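Uly1 (Catenovulum maritimum, PDB 7DRQ) acts as an ulvan lyase of polysaccharide lyase family 24, cleaving the green-algal polysaccharide ulvan, probably by beta-elimination, and binds calcium ions. Local coordinates at residues Asp71-Leu76 against Thr88-His93; Ala112-Pro117 against Gly212-His217; His123-Met128 against Phe148-Ser153; Tyr203-Thr208 against Tyr263-Tyr268. One frame throughout, in Å; residues are numbered along the deposited sequence.

Interaction 1. Residues Asp71-Leu76 against Thr88-His93; sequences DRHVML and TIEFPH
His-73, its backbone N-H held by Asp-71 OD1 in an Asx turn, reaches across the hairpin with its ring: CG stands anti to the carbonyl carbon (chi1 -81°), which carries ND1 to the backbone O of Phe-91 for a hydrogen bond of 2.8 Å, close to the ring plane. Glu-90 OE2 sits over the centre of one imidazole face, while OE1 is paired with Arg-66. A leucine at His-73 has no ring N-H, and Phe-91 O would probably lose this partner and Glu-90 OE2 the polar ring it covers. Val-74 bonds through N to His-93 O (3.0 Å) and through O to Phe-91 N (2.9 Å). Selenomethionine Met-75 rests SE on Glu-90 and presses CE tightly on Thr-88 CG2 (3.4 Å). Leu-76 exchanges two backbone bonds with Ile-89, and its CB meets the Phe-91 ring edge at CE1 (4.1 Å). Strand 73-80 lies between strands 59-65 and 86-91, with Val-74, Leu-76 and Phe-91 packed on strand 122-126 of the next sheet.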
loop_
_atom_site.group_PDB
_atom_site.type_symbol
_atom_site.label_atom_id
_atom_site.label_comp_id
_atom_site.label_asym_id
_atom_site.label_seq_id
_atom_site.Cartn_x
_atom_site.Cartn_y
_atom_site.Cartn_z
ATOM N N ASP A 71 -18.278 15.985 -0.601
ATOM C CA ASP A 71 -18.789 14.638 -0.804
ATOM C C ASP A 71 -17.879 13.657 -0.070
ATOM O O ASP A 71 -18.142 13.306 1.086
ATOM C CB ASP A 71 -18.867 14.349 -2.307
ATOM C CG ASP A 71 -19.618 13.073 -2.627
ATOM O OD1 ASP A 71 -19.270 12.003 -2.096
ATOM O OD2 ASP A 71 -20.553 13.133 -3.446
ATOM N N ARG A 72 -16.787 13.251 -0.726
ATOM C CA ARG A 72 -15.709 12.469 -0.122
ATOM C C ARG A 72 -16.133 11.050 0.243
ATOM O O ARG A 72 -15.472 10.403 1.054
ATOM C CB ARG A 72 -15.119 13.167 1.121
ATOM C CG ARG A 72 -14.892 14.676 0.963
ATOM C CD ARG A 72 -14.339 15.294 2.261
ATOM N NE ARG A 72 -15.077 14.885 3.461
ATOM C CZ ARG A 72 -16.195 15.463 3.897
ATOM N NH1 ARG A 72 -16.729 16.478 3.232
ATOM N NH2 ARG A 72 -16.788 15.026 5.001
ATOM N N HIS A 73 -17.202 10.521 -0.355
ATOM C CA HIS A 73 -17.690 9.213 0.069
ATOM C C HIS A 73 -16.769 8.098 -0.401
ATOM O O HIS A 73 -16.149 8.175 -1.467
ATOM C CB HIS A 73 -19.096 8.958 -0.467
ATOM C CG HIS A 73 -20.172 9.601 0.347
ATOM N ND1 HIS A 73 -20.787 8.960 1.400
ATOM C CD2 HIS A 73 -20.750 10.822 0.257
ATOM C CE1 HIS A 73 -21.694 9.762 1.930
ATOM N NE2 HIS A 73 -21.684 10.903 1.262
ATOM N N VAL A 74 -16.688 7.056 0.423
ATOM C CA VAL A 74 -15.970 5.835 0.071
ATOM C C VAL A 74 -16.743 5.084 -1.009
ATOM O O VAL A 74 -17.936 4.797 -0.852
ATOM C CB VAL A 74 -15.781 4.961 1.322
ATOM C CG1 VAL A 74 -15.340 3.554 0.941
ATOM C CG2 VAL A 74 -14.779 5.614 2.296
HETATM N N MSE A 75 -16.068 4.756 -2.110
HETATM C CA MSE A 75 -16.715 4.051 -3.228
HETATM C C MSE A 75 -16.036 2.733 -3.542
HETATM O O MSE A 75 -14.825 2.606 -3.404
HETATM C CB MSE A 75 -16.712 4.898 -4.507
HETATM C CG MSE A 75 -16.992 6.377 -4.315
HETATM SE SE MSE A 75 -18.833 6.717 -3.795
HETATM C CE MSE A 75 -19.802 5.986 -5.335
ATOM N N LEU A 76 -16.825 1.760 -4.008
ATOM C CA LEU A 76 -16.311 0.477 -4.463
ATOM C C LEU A 76 -16.924 0.169 -5.820
ATOM O O LEU A 76 -18.148 0.074 -5.938
ATOM C CB LEU A 76 -16.626 -0.635 -3.451
ATOM C CG LEU A 76 -16.302 -2.044 -3.971
ATOM C CD1 LEU A 76 -14.805 -2.174 -4.257
ATOM C CD2 LEU A 76 -16.778 -3.127 -2.993
ATOM N N THR A 88 -21.149 0.327 -9.132
ATOM C CA THR A 88 -20.469 0.991 -8.026
ATOM C C THR A 88 -21.378 1.050 -6.806
ATOM O O THR A 88 -22.597 1.198 -6.933
ATOM C CB THR A 88 -20.010 2.397 -8.460
ATOM O OG1 THR A 88 -19.005 2.254 -9.471
ATOM C CG2 THR A 88 -19.417 3.187 -7.299
ATOM N N ILE A 89 -20.773 0.922 -5.625
ATOM C CA ILE A 89 -21.475 1.024 -4.349
ATOM C C ILE A 89 -20.948 2.249 -3.628
ATOM O O ILE A 89 -19.729 2.421 -3.505
ATOM C CB ILE A 89 -21.275 -0.225 -3.475
ATOM C CG1 ILE A 89 -21.876 -1.475 -4.133
ATOM C CG2 ILE A 89 -21.870 0.009 -2.090
ATOM C CD1 ILE A 89 -21.596 -2.768 -3.336
ATOM N N GLU A 90 -21.855 3.097 -3.151
ATOM C CA GLU A 90 -21.493 4.238 -2.320
ATOM C C GLU A 90 -21.644 3.860 -0.851
ATOM O O GLU A 90 -22.721 3.429 -0.423
ATOM C CB GLU A 90 -22.362 5.454 -2.641
ATOM C CG GLU A 90 -22.095 6.636 -1.734
ATOM C CD GLU A 90 -23.138 7.727 -1.874
ATOM O OE1 GLU A 90 -23.758 7.820 -2.949
ATOM O OE2 GLU A 90 -23.336 8.485 -0.904
ATOM N N PHE A 91 -20.585 4.037 -0.094
ATOM C CA PHE A 91 -20.618 3.786 1.338
ATOM C C PHE A 91 -20.879 5.081 2.099
ATOM O O PHE A 91 -20.519 6.164 1.636
ATOM C CB PHE A 91 -19.300 3.159 1.816
ATOM C CG PHE A 91 -19.216 1.687 1.538
ATOM C CD1 PHE A 91 -18.806 1.231 0.299
ATOM C CD2 PHE A 91 -19.578 0.757 2.506
ATOM C CE1 PHE A 91 -18.761 -0.128 0.025
ATOM C CE2 PHE A 91 -19.526 -0.610 2.240
ATOM C CZ PHE A 91 -19.116 -1.049 1.004
ATOM N N PRO A 92 -21.537 4.993 3.257
ATOM C CA PRO A 92 -21.869 6.221 3.995
ATOM C C PRO A 92 -20.653 6.993 4.466
ATOM O O PRO A 92 -20.724 8.223 4.574
ATOM C CB PRO A 92 -22.695 5.706 5.186
ATOM C CG PRO A 92 -23.238 4.386 4.749
ATOM C CD PRO A 92 -22.255 3.809 3.762
ATOM N N HIS A 93 -19.545 6.317 4.762
ATOM C CA HIS A 93 -18.390 7.007 5.327
ATOM C C HIS A 93 -17.797 8.016 4.348
ATOM O O HIS A 93 -17.674 7.742 3.153
ATOM C CB HIS A 93 -17.301 6.021 5.710
ATOM C CG HIS A 93 -16.147 6.666 6.415
ATOM N ND1 HIS A 93 -16.226 7.089 7.725
ATOM C CD2 HIS A 93 -14.900 6.980 5.990
ATOM C CE1 HIS A 93 -15.068 7.617 8.085
ATOM N NE2 HIS A 93 -14.248 7.570 7.050
#

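Interaction 2. Residues Ala112-Pro117 against Gly212-His217; sequences AVAISP and GDLFLH
Leu-214 pushes its branched end against the chain of 112-117: with CG anti to the backbone N (chi1 172°), CD1 meets the methyl of Ala-114 (CB) at 3.6 Å, while CD2 lies beside the backbone at Ile-115 O and Ser-116 N, 4.0 Å from each. Farther along, Pro-117 covers Gly-212, its CD coming to 3.2 Å from the carbonyl O of Gly-212. The backbone angles at Gly-212 (phi 89°, psi 15°) suit a residue without a side chain, and Pro-117 lies close on the side where a CB would be. One water donates to Gly-212 O (2.8 Å) and is hydrogen-bonded to Ser-116 OG (2.7 Å); OG also accepts from the backbone N of Lys-118. Strands 111-115 and 214-220 belong to different sheets; Phe-206 packs on Ala-114, and His-123 on Leu-214. The chemistry is consistent with packing between blades of a beta-propeller: apolar side chains make the buried part of the interface, and a single water carries the polar link between Ser-116 OG and Gly-212 O.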
loop_
_atom_site.group_PDB
_atom_site.type_symbol
_atom_site.label_atom_id
_atom_site.label_comp_id
_atom_site.label_asym_id
_atom_site.label_seq_id
_atom_site.Cartn_x
_atom_site.Cartn_y
_atom_site.Cartn_z
ATOM N N ALA A 112 -8.357 0.185 1.142
ATOM C CA ALA A 112 -7.848 -1.095 0.673
ATOM C C ALA A 112 -9.005 -2.066 0.479
ATOM O O ALA A 112 -9.979 -2.047 1.235
ATOM C CB ALA A 112 -6.847 -1.686 1.665
ATOM N N VAL A 113 -8.900 -2.904 -0.554
ATOM C CA VAL A 113 -9.939 -3.877 -0.866
ATOM C C VAL A 113 -9.298 -5.249 -1.042
ATOM O O VAL A 113 -8.176 -5.372 -1.542
ATOM C CB VAL A 113 -10.752 -3.480 -2.127
ATOM C CG1 VAL A 113 -9.830 -3.379 -3.367
ATOM C CG2 VAL A 113 -11.908 -4.451 -2.367
ATOM N N ALA A 114 -10.019 -6.286 -0.615
ATOM C CA ALA A 114 -9.634 -7.660 -0.903
ATOM C C ALA A 114 -10.874 -8.527 -1.065
ATOM O O ALA A 114 -11.926 -8.254 -0.478
ATOM C CB ALA A 114 -8.755 -8.259 0.205
ATOM N N ILE A 115 -10.725 -9.588 -1.855
ATOM C CA ILE A 115 -11.710 -10.665 -1.971
ATOM C C ILE A 115 -11.111 -11.924 -1.350
ATOM O O ILE A 115 -9.946 -12.244 -1.604
ATOM C CB ILE A 115 -12.083 -10.913 -3.445
ATOM C CG1 ILE A 115 -12.449 -9.607 -4.157
ATOM C CG2 ILE A 115 -13.209 -11.940 -3.545
ATOM C CD1 ILE A 115 -13.637 -8.910 -3.573
ATOM N N SER A 116 -11.891 -12.633 -0.525
ATOM C CA SER A 116 -11.504 -13.998 -0.155
ATOM C C SER A 116 -11.854 -14.941 -1.295
ATOM O O SER A 116 -13.029 -15.058 -1.646
ATOM C CB SER A 116 -12.212 -14.480 1.098
ATOM O OG SER A 116 -11.951 -15.883 1.269
ATOM N N PRO A 117 -10.888 -15.643 -1.880
ATOM C CA PRO A 117 -11.233 -16.619 -2.922
ATOM C C PRO A 117 -11.938 -17.847 -2.365
ATOM O O PRO A 117 -12.438 -18.658 -3.149
ATOM C CB PRO A 117 -9.870 -16.977 -3.538
ATOM C CG PRO A 117 -8.911 -15.929 -3.014
ATOM C CD PRO A 117 -9.437 -15.562 -1.665
ATOM N N GLY A 212 -5.479 -19.620 -2.118
ATOM C CA GLY A 212 -6.627 -18.777 -1.853
ATOM C C GLY A 212 -6.791 -18.311 -0.424
ATOM O O GLY A 212 -7.876 -17.840 -0.067
ATOM N N ASP A 213 -5.761 -18.429 0.408
ATOM C CA ASP A 213 -5.813 -17.799 1.719
ATOM C C ASP A 213 -5.622 -16.298 1.578
ATOM O O ASP A 213 -4.918 -15.823 0.684
ATOM C CB ASP A 213 -4.746 -18.374 2.648
ATOM C CG ASP A 213 -5.239 -19.605 3.396
ATOM O OD1 ASP A 213 -6.396 -19.593 3.875
ATOM O OD2 ASP A 213 -4.476 -20.582 3.475
ATOM N N LEU A 214 -6.281 -15.550 2.451
ATOM C CA LEU A 214 -6.274 -14.094 2.410
ATOM C C LEU A 214 -5.638 -13.571 3.688
ATOM O O LEU A 214 -5.974 -14.031 4.788
ATOM C CB LEU A 214 -7.691 -13.539 2.267
ATOM C CG LEU A 214 -7.847 -12.025 2.400
ATOM C CD1 LEU A 214 -7.063 -11.293 1.314
ATOM C CD2 LEU A 214 -9.331 -11.648 2.327
ATOM N N PHE A 215 -4.721 -12.623 3.540
ATOM C CA PHE A 215 -3.986 -12.059 4.667
ATOM C C PHE A 215 -4.038 -10.540 4.607
ATOM O O PHE A 215 -4.298 -9.946 3.558
ATOM C CB PHE A 215 -2.514 -12.486 4.677
ATOM C CG PHE A 215 -2.300 -13.968 4.672
ATOM C CD1 PHE A 215 -2.280 -14.679 3.485
ATOM C CD2 PHE A 215 -2.069 -14.650 5.866
ATOM C CE1 PHE A 215 -2.065 -16.055 3.483
ATOM C CE2 PHE A 215 -1.842 -16.011 5.866
ATOM C CZ PHE A 215 -1.845 -16.719 4.681
ATOM N N LEU A 216 -3.735 -9.910 5.740
ATOM C CA LEU A 216 -3.663 -8.461 5.813
ATOM C C LEU A 216 -2.453 -8.071 6.648
ATOM O O LEU A 216 -2.155 -8.740 7.635
ATOM C CB LEU A 216 -4.922 -7.873 6.439
ATOM C CG LEU A 216 -4.730 -6.430 6.897
ATOM C CD1 LEU A 216 -4.851 -5.428 5.695
ATOM C CD2 LEU A 216 -5.646 -6.080 8.022
ATOM N N HIS A 217 -1.735 -7.025 6.243
ATOM C CA HIS A 217 -0.755 -6.436 7.149
ATOM C C HIS A 217 -0.926 -4.927 7.226
ATOM O O HIS A 217 -1.408 -4.284 6.293
ATOM C CB HIS A 217 0.705 -6.817 6.797
ATOM C CG HIS A 217 1.282 -6.114 5.600
ATOM N ND1 HIS A 217 0.736 -6.214 4.338
ATOM C CD2 HIS A 217 2.407 -5.374 5.465
ATOM C CE1 HIS A 217 1.481 -5.530 3.483
ATOM N NE2 HIS A 217 2.502 -5.013 4.143
HETATM O O HOH W 1 -9.485 -16.744 1.967
#

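Interaction 3. Residues His123-Met128 against Phe148-Ser153; sequences HLLYDM and FRYSYS
In a small antiparallel sheet, probably one blade of a beta-propeller, Leu-124 exchanges two backbone hydrogen bonds with Ser-151, flanked by the non-hydrogen-bonded pairs His-123 with Tyr-152 and Leu-125 with Tyr-150. His-123 and Tyr-150 lie side by side, their ring planes 3° apart and joined rim to rim by a hydrogen bond of 2.6 Å between His-123 ND1 and Tyr-150 OH; Trp-240 also bonds to that hydroxyl. Leu-125 CD2 touches both Tyr-150 CB (3.6 Å) and Phe-148 CZ (3.7 Å). Tyr-126 takes the crowded first torsion, CG between backbone N and carbonyl carbon (chi1 44°), which folds its ring back along the strand until OH is 2.7 Å from Ser-151 OG, and Ser-151 OG also bonds to Tyr-184 O. The extended Arg-149 runs past Tyr-126 O, and its NH1 grips Asp-127 twice: a hydrogen bond to backbone O (2.9 Å) and a salt bridge to OD2 (3.2 Å). Its NH2 pairs with Asp-146, while His-93 also holds Asp-127 OD2. Selenomethionine Met-128 sets SE obliquely beside Phe-148 (SE to CD1 3.6 Å), a Met-aromatic contact. Such pairing is consistent with neighbouring strands of a propeller blade, with the Arg-149 side chain about 8 Å from a bound calcium ion.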
loop_
_atom_site.group_PDB
_atom_site.type_symbol
_atom_site.label_atom_id
_atom_site.label_comp_id
_atom_site.label_asym_id
_atom_site.label_seq_id
_atom_site.Cartn_x
_atom_site.Cartn_y
_atom_site.Cartn_z
ATOM N N HIS A 123 -13.708 -7.402 1.529
ATOM C CA HIS A 123 -13.173 -6.727 2.708
ATOM C C HIS A 123 -12.641 -5.356 2.334
ATOM O O HIS A 123 -11.922 -5.219 1.339
ATOM C CB HIS A 123 -12.089 -7.586 3.343
ATOM C CG HIS A 123 -12.565 -8.968 3.636
ATOM N ND1 HIS A 123 -13.120 -9.313 4.848
ATOM C CD2 HIS A 123 -12.661 -10.066 2.848
ATOM C CE1 HIS A 123 -13.504 -10.576 4.810
ATOM N NE2 HIS A 123 -13.231 -11.060 3.611
ATOM N N LEU A 124 -13.001 -4.352 3.135
ATOM C CA LEU A 124 -12.577 -2.969 2.941
ATOM C C LEU A 124 -11.997 -2.418 4.237
ATOM O O LEU A 124 -12.606 -2.565 5.303
ATOM C CB LEU A 124 -13.748 -2.087 2.505
ATOM C CG LEU A 124 -14.375 -2.459 1.164
ATOM C CD1 LEU A 124 -15.738 -1.814 1.048
ATOM C CD2 LEU A 124 -13.454 -1.995 0.031
ATOM N N LEU A 125 -10.856 -1.748 4.129
ATOM C CA LEU A 125 -10.240 -1.042 5.246
ATOM C C LEU A 125 -9.937 0.373 4.797
ATOM O O LEU A 125 -9.320 0.564 3.746
ATOM C CB LEU A 125 -8.960 -1.746 5.684
ATOM C CG LEU A 125 -9.203 -3.062 6.418
ATOM C CD1 LEU A 125 -7.923 -3.861 6.484
ATOM C CD2 LEU A 125 -9.761 -2.831 7.828
ATOM N N TYR A 126 -10.360 1.376 5.569
ATOM C CA TYR A 126 -10.219 2.706 4.993
ATOM C C TYR A 126 -10.073 3.802 6.038
ATOM O O TYR A 126 -10.519 3.681 7.180
ATOM C CB TYR A 126 -11.398 3.036 4.084
ATOM C CG TYR A 126 -12.789 2.686 4.589
ATOM C CD1 TYR A 126 -13.523 3.590 5.364
ATOM C CD2 TYR A 126 -13.406 1.492 4.210
ATOM C CE1 TYR A 126 -14.824 3.291 5.775
ATOM C CE2 TYR A 126 -14.706 1.184 4.613
ATOM C CZ TYR A 126 -15.411 2.085 5.394
ATOM O OH TYR A 126 -16.704 1.775 5.790
ATOM N N ASP A 127 -9.454 4.897 5.585
ATOM C CA ASP A 127 -9.483 6.193 6.258
ATOM C C ASP A 127 -8.821 6.131 7.629
ATOM O O ASP A 127 -9.373 6.600 8.625
ATOM C CB ASP A 127 -10.907 6.741 6.362
ATOM C CG ASP A 127 -10.931 8.261 6.375
ATOM O OD1 ASP A 127 -9.922 8.873 5.959
ATOM O OD2 ASP A 127 -11.947 8.850 6.795
HETATM N N MSE A 128 -7.631 5.535 7.667
HETATM C CA MSE A 128 -6.874 5.325 8.904
HETATM C C MSE A 128 -5.458 5.872 8.834
HETATM O O MSE A 128 -4.726 5.609 7.879
HETATM C CB MSE A 128 -6.813 3.834 9.215
HETATM C CG MSE A 128 -8.158 3.204 9.442
HETATM SE SE MSE A 128 -7.908 1.419 10.099
HETATM C CE MSE A 128 -8.211 0.447 8.420
ATOM N N PHE A 148 -10.631 2.475 14.153
ATOM C CA PHE A 148 -10.292 1.403 13.230
ATOM C C PHE A 148 -11.540 1.158 12.392
ATOM O O PHE A 148 -12.643 1.075 12.940
ATOM C CB PHE A 148 -9.871 0.119 13.984
ATOM C CG PHE A 148 -9.506 -1.024 13.081
ATOM C CD1 PHE A 148 -8.218 -1.139 12.578
ATOM C CD2 PHE A 148 -10.453 -1.973 12.718
ATOM C CE1 PHE A 148 -7.881 -2.168 11.721
ATOM C CE2 PHE A 148 -10.125 -3.020 11.865
ATOM C CZ PHE A 148 -8.830 -3.123 11.367
ATOM N N ARG A 149 -11.379 1.078 11.069
ATOM C CA ARG A 149 -12.517 1.200 10.154
ATOM C C ARG A 149 -12.518 0.054 9.144
ATOM O O ARG A 149 -11.788 0.088 8.148
ATOM C CB ARG A 149 -12.495 2.565 9.459
ATOM C CG ARG A 149 -12.647 3.720 10.450
ATOM C CD ARG A 149 -12.322 5.095 9.865
ATOM N NE ARG A 149 -12.820 6.124 10.778
ATOM C CZ ARG A 149 -12.484 7.408 10.753
ATOM N NH1 ARG A 149 -11.617 7.863 9.857
ATOM N NH2 ARG A 149 -13.032 8.240 11.635
ATOM N N TYR A 150 -13.368 -0.943 9.388
ATOM C CA TYR A 150 -13.419 -2.166 8.595
ATOM C C TYR A 150 -14.842 -2.397 8.112
ATOM O O TYR A 150 -15.790 -2.329 8.906
ATOM C CB TYR A 150 -12.931 -3.350 9.447
ATOM C CG TYR A 150 -13.103 -4.726 8.845
ATOM C CD1 TYR A 150 -12.705 -5.000 7.540
ATOM C CD2 TYR A 150 -13.628 -5.765 9.607
ATOM C CE1 TYR A 150 -12.861 -6.278 6.991
ATOM C CE2 TYR A 150 -13.775 -7.047 9.081
ATOM C CZ TYR A 150 -13.394 -7.296 7.773
ATOM O OH TYR A 150 -13.540 -8.564 7.259
ATOM N N SER A 151 -14.993 -2.688 6.824
ATOM C CA SER A 151 -16.286 -3.055 6.262
ATOM C C SER A 151 -16.139 -4.384 5.535
ATOM O O SER A 151 -15.088 -4.679 4.956
ATOM C CB SER A 151 -16.811 -1.966 5.302
ATOM O OG SER A 151 -17.225 -0.814 6.019
ATOM N N TYR A 152 -17.190 -5.203 5.579
ATOM C CA TYR A 152 -17.093 -6.517 4.965
ATOM C C TYR A 152 -18.476 -7.009 4.574
ATOM O O TYR A 152 -19.502 -6.505 5.036
ATOM C CB TYR A 152 -16.400 -7.538 5.882
ATOM C CG TYR A 152 -17.187 -7.903 7.120
ATOM C CD1 TYR A 152 -17.191 -7.068 8.243
ATOM C CD2 TYR A 152 -17.924 -9.075 7.177
ATOM C CE1 TYR A 152 -17.911 -7.410 9.394
ATOM C CE2 TYR A 152 -18.650 -9.422 8.325
ATOM C CZ TYR A 152 -18.645 -8.579 9.420
ATOM O OH TYR A 152 -19.364 -8.926 10.555
ATOM N N SER A 153 -18.482 -8.022 3.728
ATOM C CA SER A 153 -19.687 -8.439 3.033
ATOM C C SER A 153 -20.125 -9.828 3.477
ATOM O O SER A 153 -19.421 -10.548 4.200
ATOM C CB SER A 153 -19.449 -8.432 1.522
ATOM O OG SER A 153 -18.825 -9.646 1.146
#

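Interaction 4. Residues Tyr203-Thr208 against Tyr263-Tyr268; sequences YPTFFT and YGKMKY
Lys-265 crosses Thr-205 at about a right angle, its CD 4.1 Å from Thr-205 CG2, with the chain bent at chi3 toward a water. That water is hydrogen-bonded to Thr-205 OG1 (3.0 Å) and weakly to Lys-265 NZ (3.3 Å). Met-266, a selenomethionine bent at chi3, comes obliquely to the ring of Phe-207, CE reaching CZ at 3.4 Å. The ring itself is thrown across by a chi1 of 51°, which tucks CG over its own backbone. Tyr-268 backs onto it, its CB 4.1 Å from Phe-207 CD2, and turns a ring face to the carbonyl group of Thr-208, whose O is 3.3 Å from Tyr-268 CG. An alanine at Phe-207 would remove the ring and is likely to open a gap beside the Met-266 methyl and Tyr-268 CB. Segments 203-208 and 263-268 run roughly parallel, 21° apart, in adjacent sheets, with Phe-207 also meeting Phe-215 of strand 214-220 and Ile-273 of strand 272-280, so its ring lies between the two sheets.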
loop_
_atom_site.group_PDB
_atom_site.type_symbol
_atom_site.label_atom_id
_atom_site.label_comp_id
_atom_site.label_asym_id
_atom_site.label_seq_id
_atom_site.Cartn_x
_atom_site.Cartn_y
_atom_site.Cartn_z
ATOM N N TYR A 203 -1.832 2.015 6.868
ATOM C CA TYR A 203 -1.425 1.336 5.633
ATOM C C TYR A 203 -1.995 -0.067 5.480
ATOM O O TYR A 203 -1.229 -1.041 5.489
ATOM C CB TYR A 203 0.095 1.224 5.533
ATOM C CG TYR A 203 0.848 2.518 5.543
ATOM C CD1 TYR A 203 0.654 3.479 4.560
ATOM C CD2 TYR A 203 1.771 2.771 6.541
ATOM C CE1 TYR A 203 1.372 4.666 4.582
ATOM C CE2 TYR A 203 2.485 3.941 6.572
ATOM C CZ TYR A 203 2.288 4.882 5.598
ATOM O OH TYR A 203 3.024 6.043 5.662
ATOM N N PRO A 204 -3.309 -0.221 5.304
ATOM C CA PRO A 204 -3.872 -1.566 5.069
ATOM C C PRO A 204 -3.455 -2.089 3.700
ATOM O O PRO A 204 -3.648 -1.419 2.682
ATOM C CB PRO A 204 -5.385 -1.335 5.154
ATOM C CG PRO A 204 -5.553 0.109 4.694
ATOM C CD PRO A 204 -4.331 0.841 5.213
ATOM N N THR A 205 -2.855 -3.282 3.683
ATOM C CA THR A 205 -2.430 -3.936 2.450
ATOM C C THR A 205 -2.716 -5.424 2.568
ATOM O O THR A 205 -2.108 -6.099 3.405
ATOM C CB THR A 205 -0.942 -3.700 2.171
ATOM O OG1 THR A 205 -0.696 -2.294 2.074
ATOM C CG2 THR A 205 -0.538 -4.359 0.842
ATOM N N PHE A 206 -3.628 -5.924 1.739
ATOM C CA PHE A 206 -3.960 -7.337 1.694
ATOM C C PHE A 206 -3.049 -8.079 0.720
ATOM O O PHE A 206 -2.528 -7.509 -0.241
ATOM C CB PHE A 206 -5.409 -7.551 1.242
ATOM C CG PHE A 206 -6.456 -6.930 2.136
ATOM C CD1 PHE A 206 -6.948 -7.621 3.243
ATOM C CD2 PHE A 206 -7.026 -5.704 1.803
ATOM C CE1 PHE A 206 -7.950 -7.072 4.030
ATOM C CE2 PHE A 206 -8.026 -5.153 2.579
ATOM C CZ PHE A 206 -8.491 -5.838 3.703
ATOM N N PHE A 207 -2.899 -9.379 0.951
ATOM C CA PHE A 207 -2.273 -10.253 -0.030
ATOM C C PHE A 207 -2.906 -11.633 0.080
ATOM O O PHE A 207 -3.497 -11.983 1.103
ATOM C CB PHE A 207 -0.746 -10.334 0.144
ATOM C CG PHE A 207 -0.282 -10.641 1.546
ATOM C CD1 PHE A 207 -0.127 -9.624 2.483
ATOM C CD2 PHE A 207 0.034 -11.948 1.922
ATOM C CE1 PHE A 207 0.318 -9.897 3.765
ATOM C CE2 PHE A 207 0.490 -12.231 3.206
ATOM C CZ PHE A 207 0.621 -11.215 4.130
ATOM N N THR A 208 -2.776 -12.414 -0.993
ATOM C CA THR A 208 -3.394 -13.731 -1.085
ATOM C C THR A 208 -2.355 -14.772 -1.476
ATOM O O THR A 208 -1.393 -14.481 -2.188
ATOM C CB THR A 208 -4.543 -13.766 -2.109
ATOM O OG1 THR A 208 -4.080 -13.288 -3.380
ATOM C CG2 THR A 208 -5.679 -12.868 -1.659
ATOM N N TYR A 263 9.699 0.450 7.669
ATOM C CA TYR A 263 9.206 1.082 6.444
ATOM C C TYR A 263 9.343 0.053 5.330
ATOM O O TYR A 263 10.425 -0.106 4.758
ATOM C CB TYR A 263 9.986 2.367 6.133
ATOM C CG TYR A 263 9.634 3.482 7.083
ATOM C CD1 TYR A 263 10.152 3.509 8.372
ATOM C CD2 TYR A 263 8.760 4.494 6.704
ATOM C CE1 TYR A 263 9.812 4.518 9.253
ATOM C CE2 TYR A 263 8.418 5.508 7.580
ATOM C CZ TYR A 263 8.945 5.509 8.850
ATOM O OH TYR A 263 8.606 6.505 9.726
ATOM N N GLY A 264 8.259 -0.647 5.026
ATOM C CA GLY A 264 8.334 -1.680 4.015
ATOM C C GLY A 264 6.979 -2.307 3.792
ATOM O O GLY A 264 5.947 -1.769 4.201
ATOM N N LYS A 265 6.994 -3.462 3.143
ATOM C CA LYS A 265 5.745 -4.103 2.763
ATOM C C LYS A 265 5.941 -5.607 2.733
ATOM O O LYS A 265 6.976 -6.095 2.263
ATOM C CB LYS A 265 5.266 -3.608 1.399
ATOM C CG LYS A 265 3.827 -4.005 1.084
ATOM C CD LYS A 265 3.248 -3.162 -0.047
ATOM C CE LYS A 265 3.445 -1.682 0.197
ATOM N NZ LYS A 265 2.826 -0.898 -0.912
HETATM N N MSE A 266 4.950 -6.326 3.258
HETATM C CA MSE A 266 4.876 -7.765 3.113
HETATM C C MSE A 266 4.162 -8.070 1.812
HETATM O O MSE A 266 3.252 -7.337 1.402
HETATM C CB MSE A 266 4.116 -8.413 4.280
HETATM C CG MSE A 266 4.690 -8.091 5.621
HETATM SE SE MSE A 266 3.676 -9.050 7.015
HETATM C CE MSE A 266 3.329 -10.621 6.142
ATOM N N LYS A 267 4.601 -9.132 1.145
ATOM C CA LYS A 267 3.968 -9.589 -0.081
ATOM C C LYS A 267 3.984 -11.103 -0.104
ATOM O O LYS A 267 4.802 -11.744 0.557
ATOM C CB LYS A 267 4.687 -9.088 -1.340
ATOM C CG LYS A 267 4.832 -7.588 -1.445
ATOM C CD LYS A 267 5.610 -7.235 -2.723
ATOM C CE LYS A 267 6.001 -5.770 -2.732
ATOM N NZ LYS A 267 6.488 -5.335 -4.093
ATOM N N TYR A 268 3.083 -11.674 -0.898
ATOM C CA TYR A 268 3.176 -13.082 -1.250
ATOM C C TYR A 268 3.957 -13.160 -2.553
ATOM O O TYR A 268 3.538 -12.583 -3.566
ATOM C CB TYR A 268 1.792 -13.703 -1.400
ATOM C CG TYR A 268 1.802 -15.199 -1.552
ATOM C CD1 TYR A 268 1.881 -16.032 -0.438
ATOM C CD2 TYR A 268 1.696 -15.786 -2.805
ATOM C CE1 TYR A 268 1.873 -17.416 -0.576
ATOM C CE2 TYR A 268 1.685 -17.151 -2.953
ATOM C CZ TYR A 268 1.762 -17.965 -1.850
ATOM O OH TYR A 268 1.735 -19.327 -2.042
HETATM O O HOH W 2 -0.497 -0.915 -0.532
#

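In the fold
In the order 1, 3, 2, 4 the contacts pass through successive sheets of a fold consistent with the beta-propeller clan of its BNR-type family. Interactions 1 and 3, centres 12 Å apart, join where His-93 NE2 meets Asp-127 OD2 (2.6 Å), and both border the calcium site of Asp-173, Asp-183 and Lys-185: the His-93 side chain is about 9 Å from the ion. Interactions 2 and 3 both reach the sheet of strands 111-115 and 122-126, Ala-112 N lying 2.8 Å from Leu-125 O; interactions 2 and 4 both reach that of strands 201-208 and 214-220, and Phe-206 packs back on Ala-114 and Leu-125. Interaction 4 is nearest the chain's centre, about 24 Å from interaction 1 between centres.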